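PDB 2JH3: ribosomal protein S2-related protein from Deinococcus radiodurans, which binds a 4Fe-4S iron-sulphur cluster and may act as a chelatase that inserts iron into sirohydrochlorin. Local coordinates for residues V69-L74 with R111-L116. Sequence-based numbering, arbitrary orientation.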
loop_
_atom_site.group_PDB
_atom_site.type_symbol
_atom_site.label_atom_id
_atom_site.label_comp_id
_atom_site.label_asym_id
_atom_site.label_seq_id
_atom_site.Cartn_x
_atom_site.Cartn_y
_atom_site.Cartn_z
ATOM N N VAL A 69 28.506 15.229 14.654
ATOM C CA VAL A 69 27.616 15.095 13.509
ATOM C C VAL A 69 28.337 15.681 12.290
ATOM O O VAL A 69 28.583 16.890 12.254
ATOM C CB VAL A 69 26.311 15.831 13.736
ATOM C CG1 VAL A 69 25.372 15.730 12.586
ATOM C CG2 VAL A 69 25.616 15.268 15.015
ATOM N N VAL A 70 28.627 14.818 11.329
ATOM C CA VAL A 70 29.233 15.263 10.036
ATOM C C VAL A 70 28.253 15.160 8.860
ATOM O O VAL A 70 27.814 14.049 8.499
ATOM C CB VAL A 70 30.474 14.423 9.688
ATOM C CG1 VAL A 70 31.160 14.904 8.313
ATOM C CG2 VAL A 70 31.511 14.464 10.824
ATOM N N PRO A 71 27.986 16.283 8.170
ATOM C CA PRO A 71 27.251 16.238 6.920
ATOM C C PRO A 71 28.009 15.679 5.705
ATOM O O PRO A 71 28.953 16.315 5.224
ATOM C CB PRO A 71 26.888 17.735 6.664
ATOM C CG PRO A 71 27.061 18.389 7.967
ATOM C CD PRO A 71 28.241 17.676 8.554
ATOM N N VAL A 72 27.542 14.539 5.186
ATOM C CA VAL A 72 28.074 13.941 3.956
ATOM C C VAL A 72 27.383 14.632 2.760
ATOM O O VAL A 72 26.512 14.063 2.092
ATOM C CB VAL A 72 27.901 12.379 3.966
ATOM C CG1 VAL A 72 28.612 11.716 2.729
ATOM C CG2 VAL A 72 28.524 11.810 5.182
ATOM N N PHE A 73 27.720 15.913 2.586
ATOM C CA PHE A 73 27.219 16.765 1.534
ATOM C C PHE A 73 28.449 17.421 0.909
ATOM O O PHE A 73 29.408 17.806 1.612
ATOM C CB PHE A 73 26.298 17.883 2.030
ATOM C CG PHE A 73 24.923 17.400 2.437
ATOM C CD1 PHE A 73 23.807 17.752 1.700
ATOM C CD2 PHE A 73 24.765 16.568 3.541
ATOM C CE1 PHE A 73 22.545 17.297 2.062
ATOM C CE2 PHE A 73 23.509 16.134 3.918
ATOM C CZ PHE A 73 22.401 16.497 3.164
ATOM N N LEU A 74 28.403 17.536 -0.424
ATOM C CA LEU A 74 29.520 18.093 -1.166
ATOM C C LEU A 74 29.196 19.506 -1.542
ATOM O O LEU A 74 29.447 19.949 -2.648
ATOM C CB LEU A 74 29.851 17.214 -2.368
ATOM C CG LEU A 74 30.355 15.845 -1.935
ATOM C CD1 LEU A 74 30.752 14.981 -3.092
ATOM C CD2 LEU A 74 31.563 15.972 -1.080
ATOM N N ARG A 111 28.495 18.273 18.650
ATOM C CA ARG A 111 29.303 19.122 17.745
ATOM C C ARG A 111 28.922 18.817 16.286
ATOM O O ARG A 111 29.051 17.688 15.818
ATOM C CB ARG A 111 30.783 18.837 17.982
ATOM C CG ARG A 111 31.718 19.775 17.313
ATOM C CD ARG A 111 33.161 19.560 17.862
ATOM N NE ARG A 111 34.021 19.361 16.712
ATOM C CZ ARG A 111 34.579 18.211 16.357
ATOM N NH1 ARG A 111 34.456 17.100 17.084
ATOM N NH2 ARG A 111 35.290 18.208 15.247
ATOM N N TYR A 112 28.438 19.841 15.617
ATOM C CA TYR A 112 28.047 19.830 14.213
ATOM C C TYR A 112 29.179 20.414 13.378
ATOM O O TYR A 112 29.583 21.577 13.568
ATOM C CB TYR A 112 26.754 20.622 14.048
ATOM C CG TYR A 112 26.190 20.705 12.637
ATOM C CD1 TYR A 112 25.599 19.604 12.035
ATOM C CD2 TYR A 112 26.237 21.884 11.907
ATOM C CE1 TYR A 112 25.054 19.684 10.759
ATOM C CE2 TYR A 112 25.688 21.959 10.614
ATOM C CZ TYR A 112 25.099 20.846 10.059
ATOM O OH TYR A 112 24.570 20.865 8.776
ATOM N N THR A 113 29.749 19.592 12.499
ATOM C CA THR A 113 30.920 20.026 11.722
ATOM C C THR A 113 30.517 20.691 10.386
ATOM O O THR A 113 29.347 20.704 9.965
ATOM C CB THR A 113 31.894 18.876 11.409
ATOM O OG1 THR A 113 31.373 18.008 10.372
ATOM C CG2 THR A 113 32.196 18.027 12.632
ATOM N N ARG A 114 31.544 21.229 9.725
ATOM C CA ARG A 114 31.455 21.660 8.357
ATOM C C ARG A 114 31.201 20.435 7.551
ATOM O O ARG A 114 31.483 19.293 7.975
ATOM C CB ARG A 114 32.763 22.367 7.966
ATOM C CG ARG A 114 32.889 23.668 8.681
ATOM C CD ARG A 114 34.169 24.425 8.242
ATOM N NE ARG A 114 34.071 24.923 6.861
ATOM C CZ ARG A 114 35.055 25.582 6.226
ATOM N NH1 ARG A 114 36.229 25.801 6.835
ATOM N NH2 ARG A 114 34.883 25.965 4.972
ATOM N N PRO A 115 30.614 20.628 6.382
ATOM C CA PRO A 115 30.375 19.519 5.496
ATOM C C PRO A 115 31.584 18.912 4.821
ATOM O O PRO A 115 32.621 19.597 4.617
ATOM C CB PRO A 115 29.422 20.105 4.479
ATOM C CG PRO A 115 29.423 21.541 4.681
ATOM C CD PRO A 115 30.101 21.902 5.865
ATOM N N LEU A 116 31.444 17.635 4.465
ATOM C CA LEU A 116 32.492 16.849 3.769
ATOM C C LEU A 116 33.100 17.680 2.673
ATOM O O LEU A 116 34.321 17.795 2.566
ATOM C CB LEU A 116 31.871 15.614 3.156
ATOM C CG LEU A 116 32.777 14.736 2.327
ATOM C CD1 LEU A 116 33.941 14.302 3.207
ATOM C CD2 LEU A 116 32.075 13.546 1.812
#
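V69 and Y112 form a parallel bridge, established by two nearly straight backbone bonds: V69 N donates to R111 O (2.8 Å, 171° at the hydrogen), and T113 N donates to V69 O (3.0 Å). Four residues past the end of strand 108-112, L116 N donates to P71 O (2.9 Å, 176°), so the two segments stay joined past the V69-Y112 bridge.

Apolar packing forms two groups. In one, the Y112 ring, its CG anti to the backbone N (chi1 -179°), meets V69 CG1 at its edge near the ring plane (3.9 Å to CD1), while P71 CG lies obliquely against CE1 at 3.7 Å; T80 O accepts a hydrogen bond from the phenol OH. In the second, past the strands, L116 CD2 touches L74 CD2 (3.8 Å) and V72 CG1, side chains pointing the same way, with helix 253-262 packed against L116.

T113 OG1 approaches V70 CA at 3.5 Å but donates to R114 O, giving this buried hydroxyl a partner one residue along the same loop.

Strands 66-71 and 108-112 are thus parallel neighbours in the first CbiX region's mixed sheet, their C-terminal ends running into loops, an arrangement consistent with the alpha/beta chelatase fold.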